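Local atomic coordinates of sensor protein (Rhodopseudomonas palustris, PDB entry 2OOL), a protein that senses light through a bound biliverdin chromophore and probably relays the signal as a histidine kinase, this chain being its chromophore-binding part with PAS and GAF domains. Residues 47-50 and 51-54; 165-168 and 169-173; 305-308 and 309-312. One frame throughout, in Å; residues are numbered along the deposited sequence.

Contact 1: 47-50 and 51-54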
loop_
_atom_site.group_PDB
_atom_site.type_symbol
_atom_site.label_atom_id
_atom_site.label_comp_id
_atom_site.label_asym_id
_atom_site.label_seq_id
_atom_site.Cartn_x
_atom_site.Cartn_y
_atom_site.Cartn_z
ATOM N N VAL A 47 18.931 -24.592 1.878
ATOM C CA VAL A 47 19.551 -24.437 0.578
ATOM C C VAL A 47 19.050 -25.558 -0.260
ATOM O O VAL A 47 19.105 -26.686 0.176
ATOM C CB VAL A 47 21.096 -24.487 0.663
ATOM C CG1 VAL A 47 21.671 -24.304 -0.708
ATOM C CG2 VAL A 47 21.593 -23.378 1.707
ATOM N N VAL A 48 18.546 -25.255 -1.448
ATOM C CA VAL A 48 18.079 -26.285 -2.357
ATOM C C VAL A 48 18.670 -26.111 -3.765
ATOM O O VAL A 48 18.931 -24.997 -4.221
ATOM C CB VAL A 48 16.538 -26.293 -2.475
ATOM C CG1 VAL A 48 15.874 -26.530 -1.105
ATOM C CG2 VAL A 48 16.065 -24.991 -3.051
ATOM N N SER A 49 18.836 -27.215 -4.468
ATOM C CA SER A 49 19.371 -27.167 -5.813
ATOM C C SER A 49 18.282 -26.741 -6.791
ATOM O O SER A 49 17.106 -26.993 -6.572
ATOM C CB SER A 49 19.907 -28.530 -6.205
ATOM O OG SER A 49 18.824 -29.397 -6.375
ATOM N N GLU A 50 18.687 -26.103 -7.882
ATOM C CA GLU A 50 17.730 -25.458 -8.789
ATOM C C GLU A 50 17.131 -26.482 -9.731
ATOM O O GLU A 50 16.135 -26.207 -10.399
ATOM C CB GLU A 50 18.434 -24.370 -9.609
ATOM C CG GLU A 50 17.753 -22.988 -9.554
ATOM C CD GLU A 50 18.731 -21.916 -9.966
ATOM O OE1 GLU A 50 18.867 -20.877 -9.275
ATOM O OE2 GLU A 50 19.411 -22.146 -10.985
ATOM N N THR A 51 17.745 -27.660 -9.784
ATOM C CA THR A 51 17.310 -28.728 -10.658
ATOM C C THR A 51 16.010 -29.367 -10.127
ATOM O O THR A 51 14.889 -28.905 -10.439
ATOM C CB THR A 51 18.473 -29.750 -10.818
ATOM O OG1 THR A 51 18.032 -30.901 -11.548
ATOM C CG2 THR A 51 19.076 -30.181 -9.441
ATOM N N ASP A 52 16.180 -30.376 -9.278
ATOM C CA ASP A 52 15.092 -31.129 -8.657
ATOM C C ASP A 52 14.896 -30.701 -7.194
ATOM O O ASP A 52 14.210 -31.372 -6.412
ATOM C CB ASP A 52 15.422 -32.624 -8.741
ATOM C CG ASP A 52 16.930 -32.879 -8.709
ATOM O OD1 ASP A 52 17.623 -32.069 -8.011
ATOM O OD2 ASP A 52 17.399 -33.839 -9.399
ATOM N N LEU A 53 15.503 -29.581 -6.811
ATOM C CA LEU A 53 15.202 -28.973 -5.543
ATOM C C LEU A 53 15.546 -29.855 -4.325
ATOM O O LEU A 53 14.813 -29.898 -3.330
ATOM C CB LEU A 53 13.723 -28.538 -5.573
ATOM C CG LEU A 53 13.549 -27.177 -6.245
ATOM C CD1 LEU A 53 12.114 -26.719 -6.250
ATOM C CD2 LEU A 53 14.384 -26.146 -5.488
ATOM N N ARG A 54 16.682 -30.528 -4.395
ATOM C CA ARG A 54 17.125 -31.413 -3.323
ATOM C C ARG A 54 17.785 -30.594 -2.258
ATOM O O ARG A 54 18.450 -29.661 -2.570
ATOM C CB ARG A 54 18.120 -32.436 -3.851
ATOM C CG ARG A 54 17.469 -33.466 -4.741
ATOM C CD ARG A 54 18.422 -34.526 -5.305
ATOM N NE ARG A 54 17.567 -35.464 -6.028
ATOM C CZ ARG A 54 17.002 -36.554 -5.509
ATOM N NH1 ARG A 54 17.269 -36.954 -4.268
ATOM N NH2 ARG A 54 16.194 -37.282 -6.263
#
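S49 and R54 face each other across a β-hairpin turn in the PAS fold, where the chain leaves strand 44-48 and doubles back into the neighbouring antiparallel strand 55-59. Their backbones are joined by a bond from S49 N to R54 O, 3.1 Å long. The return bond is made by the serine side chain. From S49 CB, which lies 3.7 Å from T51 CG2, a chi1 of 70° swings the hydroxyl OG over the inside of the turn. There S49 OG accepts the N-H of R54 at 3.1 Å and gives a weak hydrogen bond to D52 OD1 at 3.4 Å. The methyl CG2 of T51 also crowds against OG. One hydroxyl thus ties together residues three and five positions further on. With an alanine in place of S49, R54 N would probably lose its acceptor in the turn and D52 OD1 its weak partner, freeing the turn to shift.

L53 sits at the return with positive phi (62°), which bends the chain so that its CA-H points at S49 O. Its side chain runs back toward V48 and packs on L90, T91 and L94 of helix 84-94, closing the apolar side of the hairpin. The E50 carboxylate forms a salt bridge with R124, while at the other end of the turn R54, its chain extended from CG to NE, reaches N75 O through NH1. Along the same extended chain, D52 OD2 lies at the edge of the R54 guanidinium and in its plane, a long salt bridge of 3.7 Å to R54 NE.

Contact 2: 165-168 and 169-173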
loop_
_atom_site.group_PDB
_atom_site.type_symbol
_atom_site.label_atom_id
_atom_site.label_comp_id
_atom_site.label_asym_id
_atom_site.label_seq_id
_atom_site.Cartn_x
_atom_site.Cartn_y
_atom_site.Cartn_z
ATOM N N ALA A 165 9.810 15.718 6.514
ATOM C CA ALA A 165 9.765 14.543 5.663
ATOM C C ALA A 165 10.137 13.311 6.495
ATOM O O ALA A 165 9.446 12.294 6.457
ATOM C CB ALA A 165 10.702 14.697 4.485
ATOM N N CYS A 166 11.207 13.445 7.273
ATOM C CA CYS A 166 11.686 12.357 8.099
ATOM C C CYS A 166 10.687 11.933 9.152
ATOM O O CYS A 166 10.542 10.725 9.412
ATOM C CB CYS A 166 13.041 12.702 8.719
ATOM S SG CYS A 166 14.331 12.733 7.457
ATOM N N TRP A 167 9.993 12.898 9.734
ATOM C CA TRP A 167 8.983 12.628 10.765
ATOM C C TRP A 167 7.708 11.979 10.191
ATOM O O TRP A 167 7.127 11.103 10.807
ATOM C CB TRP A 167 8.652 13.896 11.591
ATOM C CG TRP A 167 7.636 13.577 12.646
ATOM C CD1 TRP A 167 7.865 13.119 13.911
ATOM C CD2 TRP A 167 6.215 13.602 12.479
ATOM N NE1 TRP A 167 6.666 12.898 14.562
ATOM C CE2 TRP A 167 5.642 13.167 13.691
ATOM C CE3 TRP A 167 5.371 13.962 11.417
ATOM C CZ2 TRP A 167 4.267 13.081 13.872
ATOM C CZ3 TRP A 167 4.002 13.889 11.602
ATOM C CH2 TRP A 167 3.462 13.457 12.822
ATOM N N ILE A 168 7.280 12.399 9.011
ATOM C CA ILE A 168 6.191 11.723 8.331
ATOM C C ILE A 168 6.608 10.254 8.145
ATOM O O ILE A 168 5.863 9.363 8.455
ATOM C CB ILE A 168 5.849 12.402 6.966
ATOM C CG1 ILE A 168 5.227 13.803 7.201
ATOM C CG2 ILE A 168 4.913 11.517 6.126
ATOM C CD1 ILE A 168 5.452 14.856 6.097
ATOM N N ALA A 169 7.822 10.000 7.684
ATOM C CA ALA A 169 8.272 8.612 7.464
ATOM C C ALA A 169 8.224 7.815 8.754
ATOM O O ALA A 169 7.671 6.728 8.761
ATOM C CB ALA A 169 9.662 8.576 6.866
ATOM N N ALA A 170 8.767 8.364 9.843
ATOM C CA ALA A 170 8.921 7.635 11.123
ATOM C C ALA A 170 7.587 7.306 11.735
ATOM O O ALA A 170 7.373 6.193 12.220
ATOM C CB ALA A 170 9.780 8.427 12.136
ATOM N N SER A 171 6.693 8.291 11.732
ATOM C CA SER A 171 5.364 8.100 12.296
ATOM C C SER A 171 4.521 7.074 11.526
ATOM O O SER A 171 3.848 6.246 12.120
ATOM C CB SER A 171 4.625 9.460 12.416
ATOM O OG SER A 171 4.462 10.026 11.127
ATOM N N GLU A 172 4.571 7.076 10.206
ATOM C CA GLU A 172 3.865 6.011 9.470
ATOM C C GLU A 172 4.469 4.628 9.724
ATOM O O GLU A 172 3.757 3.645 9.879
ATOM C CB GLU A 172 3.840 6.285 7.970
ATOM C CG GLU A 172 3.254 5.083 7.116
ATOM C CD GLU A 172 1.723 4.978 7.195
ATOM O OE1 GLU A 172 1.086 5.848 7.800
ATOM O OE2 GLU A 172 1.146 4.037 6.616
ATOM N N VAL A 173 5.784 4.548 9.770
ATOM C CA VAL A 173 6.449 3.294 10.104
ATOM C C VAL A 173 6.026 2.807 11.494
ATOM O O VAL A 173 5.815 1.612 11.692
ATOM C CB VAL A 173 8.000 3.392 9.944
ATOM C CG1 VAL A 173 8.723 2.256 10.648
ATOM C CG2 VAL A 173 8.408 3.362 8.460
#
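With CG trans to the backbone N (chi1 -179°), the indole of W167 is carried along the outside of helix 162-177, over the next turn, where S171 waits. In the serine, a chi1 of 62° tucks OG back over the helix backbone and leaves CB facing the indole. S171 CB then lies over one face of the six-membered ring, 4.1 Å from the centroid of that W167 ring and only 17° off its normal, a CH-pi contact between positions i and i+4. OG lies on the same side of the ring, displaced toward its rim.

The hydroxyl has two carbonyls to choose from. S171 OG is 2.9 Å from W167 O and 3.1 Å from I168 O, and its single proton cannot be assigned to either. Both oxygens already accept the regular helical bonds: S171 N donates to W167 O at 3.0 Å, and E172 N donates to I168 O at 3.2 Å. The serine is thus turned inward to the backbone of its own helix, its polar end engaged beside the aromatic face.

On this GAF-domain helix the W167-S171 pair lies against D199 of strand 193-200. C166 packs on I196 and A197 of the same strand, with A170 on I182 of strand 181-187, while A169 packs on I317 and L321 of helix 308-332, and A165 on L321. I168 touches helix 142-157, and E172, paired with R175, also bonds to S148 of that helix.

Contact 3: 305-308 and 309-312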
loop_
_atom_site.group_PDB
_atom_site.type_symbol
_atom_site.label_atom_id
_atom_site.label_comp_id
_atom_site.label_asym_id
_atom_site.label_seq_id
_atom_site.Cartn_x
_atom_site.Cartn_y
_atom_site.Cartn_z
ATOM N N PHE A 305 7.876 -9.469 16.161
ATOM C CA PHE A 305 8.090 -9.787 14.754
ATOM C C PHE A 305 7.249 -8.899 13.872
ATOM O O PHE A 305 6.148 -8.515 14.231
ATOM C CB PHE A 305 7.742 -11.250 14.471
ATOM C CG PHE A 305 8.027 -11.695 13.041
ATOM C CD1 PHE A 305 6.983 -12.011 12.172
ATOM C CD2 PHE A 305 9.330 -11.781 12.573
ATOM C CE1 PHE A 305 7.227 -12.419 10.882
ATOM C CE2 PHE A 305 9.598 -12.179 11.274
ATOM C CZ PHE A 305 8.522 -12.511 10.411
ATOM N N VAL A 306 7.785 -8.580 12.712
ATOM C CA VAL A 306 7.098 -7.800 11.712
ATOM C C VAL A 306 7.115 -8.618 10.422
ATOM O O VAL A 306 8.187 -9.104 9.994
ATOM C CB VAL A 306 7.805 -6.386 11.505
ATOM C CG1 VAL A 306 7.070 -5.539 10.464
ATOM C CG2 VAL A 306 7.869 -5.636 12.809
ATOM N N SER A 307 5.941 -8.849 9.831
ATOM C CA SER A 307 5.853 -9.784 8.662
ATOM C C SER A 307 6.588 -9.270 7.432
ATOM O O SER A 307 6.871 -8.103 7.323
ATOM C CB SER A 307 4.401 -10.045 8.272
ATOM O OG SER A 307 3.882 -8.936 7.544
ATOM N N TYR A 308 6.887 -10.136 6.470
ATOM C CA TYR A 308 7.641 -9.714 5.318
ATOM C C TYR A 308 6.963 -8.546 4.580
ATOM O O TYR A 308 7.642 -7.610 4.109
ATOM C CB TYR A 308 7.784 -10.865 4.364
ATOM C CG TYR A 308 8.810 -10.666 3.293
ATOM C CD1 TYR A 308 10.151 -10.862 3.560
ATOM C CD2 TYR A 308 8.440 -10.308 2.017
ATOM C CE1 TYR A 308 11.098 -10.710 2.568
ATOM C CE2 TYR A 308 9.380 -10.160 1.017
ATOM C CZ TYR A 308 10.698 -10.345 1.303
ATOM O OH TYR A 308 11.652 -10.201 0.310
ATOM N N GLU A 309 5.635 -8.638 4.438
ATOM C CA GLU A 309 4.865 -7.670 3.696
ATOM C C GLU A 309 4.866 -6.301 4.412
ATOM O O GLU A 309 4.924 -5.273 3.744
ATOM C CB GLU A 309 3.398 -8.140 3.494
ATOM C CG GLU A 309 3.201 -9.415 2.636
ATOM C CD GLU A 309 3.111 -10.699 3.464
ATOM O OE1 GLU A 309 3.784 -10.783 4.525
ATOM O OE2 GLU A 309 2.351 -11.620 3.054
ATOM N N VAL A 310 4.828 -6.291 5.745
ATOM C CA VAL A 310 4.970 -5.045 6.480
ATOM C C VAL A 310 6.352 -4.412 6.289
ATOM O O VAL A 310 6.462 -3.180 6.161
ATOM C CB VAL A 310 4.594 -5.173 7.958
ATOM C CG1 VAL A 310 4.897 -3.846 8.713
ATOM C CG2 VAL A 310 3.073 -5.500 8.088
ATOM N N ARG A 311 7.389 -5.243 6.222
ATOM C CA ARG A 311 8.751 -4.796 5.941
ATOM C C ARG A 311 8.867 -4.246 4.547
ATOM O O ARG A 311 9.541 -3.228 4.364
ATOM C CB ARG A 311 9.803 -5.899 6.246
ATOM C CG ARG A 311 9.686 -6.364 7.715
ATOM C CD ARG A 311 10.831 -7.134 8.341
ATOM N NE ARG A 311 11.479 -8.159 7.541
ATOM C CZ ARG A 311 11.090 -9.440 7.461
ATOM N NH1 ARG A 311 9.976 -9.878 8.053
ATOM N NH2 ARG A 311 11.802 -10.290 6.755
ATOM N N GLN A 312 8.199 -4.852 3.560
ATOM C CA GLN A 312 8.184 -4.305 2.211
ATOM C C GLN A 312 7.498 -2.911 2.175
ATOM O O GLN A 312 7.840 -2.071 1.320
ATOM C CB GLN A 312 7.475 -5.213 1.227
ATOM C CG GLN A 312 8.177 -6.529 0.901
ATOM C CD GLN A 312 7.354 -7.368 -0.066
ATOM O OE1 GLN A 312 6.187 -7.739 0.216
ATOM N NE2 GLN A 312 7.930 -7.636 -1.219
#
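The carbonyl oxygen of V306 receives R311 NH1 at 2.8 Å, a bond that brings the arginine side chain back across the start of helix 308-332 in the GAF domain. NH1 lies in the V306 carbonyl plane, and the oxygen lies close to the guanidinium plane. The bend at chi3 (-42°) turns the guanidinium back over the chain, so that Y308 CA covers one of its faces. The Y308 ring stands nearly perpendicular to it (planes 88° apart), with CD1 3.6 Å from R311 NH2. NH2 also forms a salt bridge with E134, so the arginine links the helix start to strand 128-134 of the PAS-side sheet.

S307 is the N-cap. Its OG takes a weak bond from V310 N at 3.3 Å and is held more firmly by D137, while S307 O accepts R311 N at 3.1 Å in the first helical bond. On the apolar flank the methyls V306 CG1 and V310 CG1 are tightly packed at 3.3 Å.

E309 and Q312 face the second subunit, packing on R150 and R154 of that chain. Q312 reaches back one turn along the tyrosine: its amide is inclined at 47° to the Y308 ring, and Q312 CD comes within 3.6 Å of Y308 CE2.

How the contacts relate
All three contacts are local, but they occupy different parts of the fold. Contact 1 is a partly exposed hairpin turn of the PAS side, about 41 Å between centres from contact 2, on the other side of the chain's centre. Contacts 2 and 3 share the GAF range, their centres about 17 Å apart, and both involve helix 308-332: contact 3 is its start, while contact 2 packs against it from helix 162-177. Contact 2 is the most buried. Serine hydroxyls serve each differently: accepting a turn N-H in contact 1, facing carbonyls in contact 2, capping a helix in contact 3, which alone touches the second subunit.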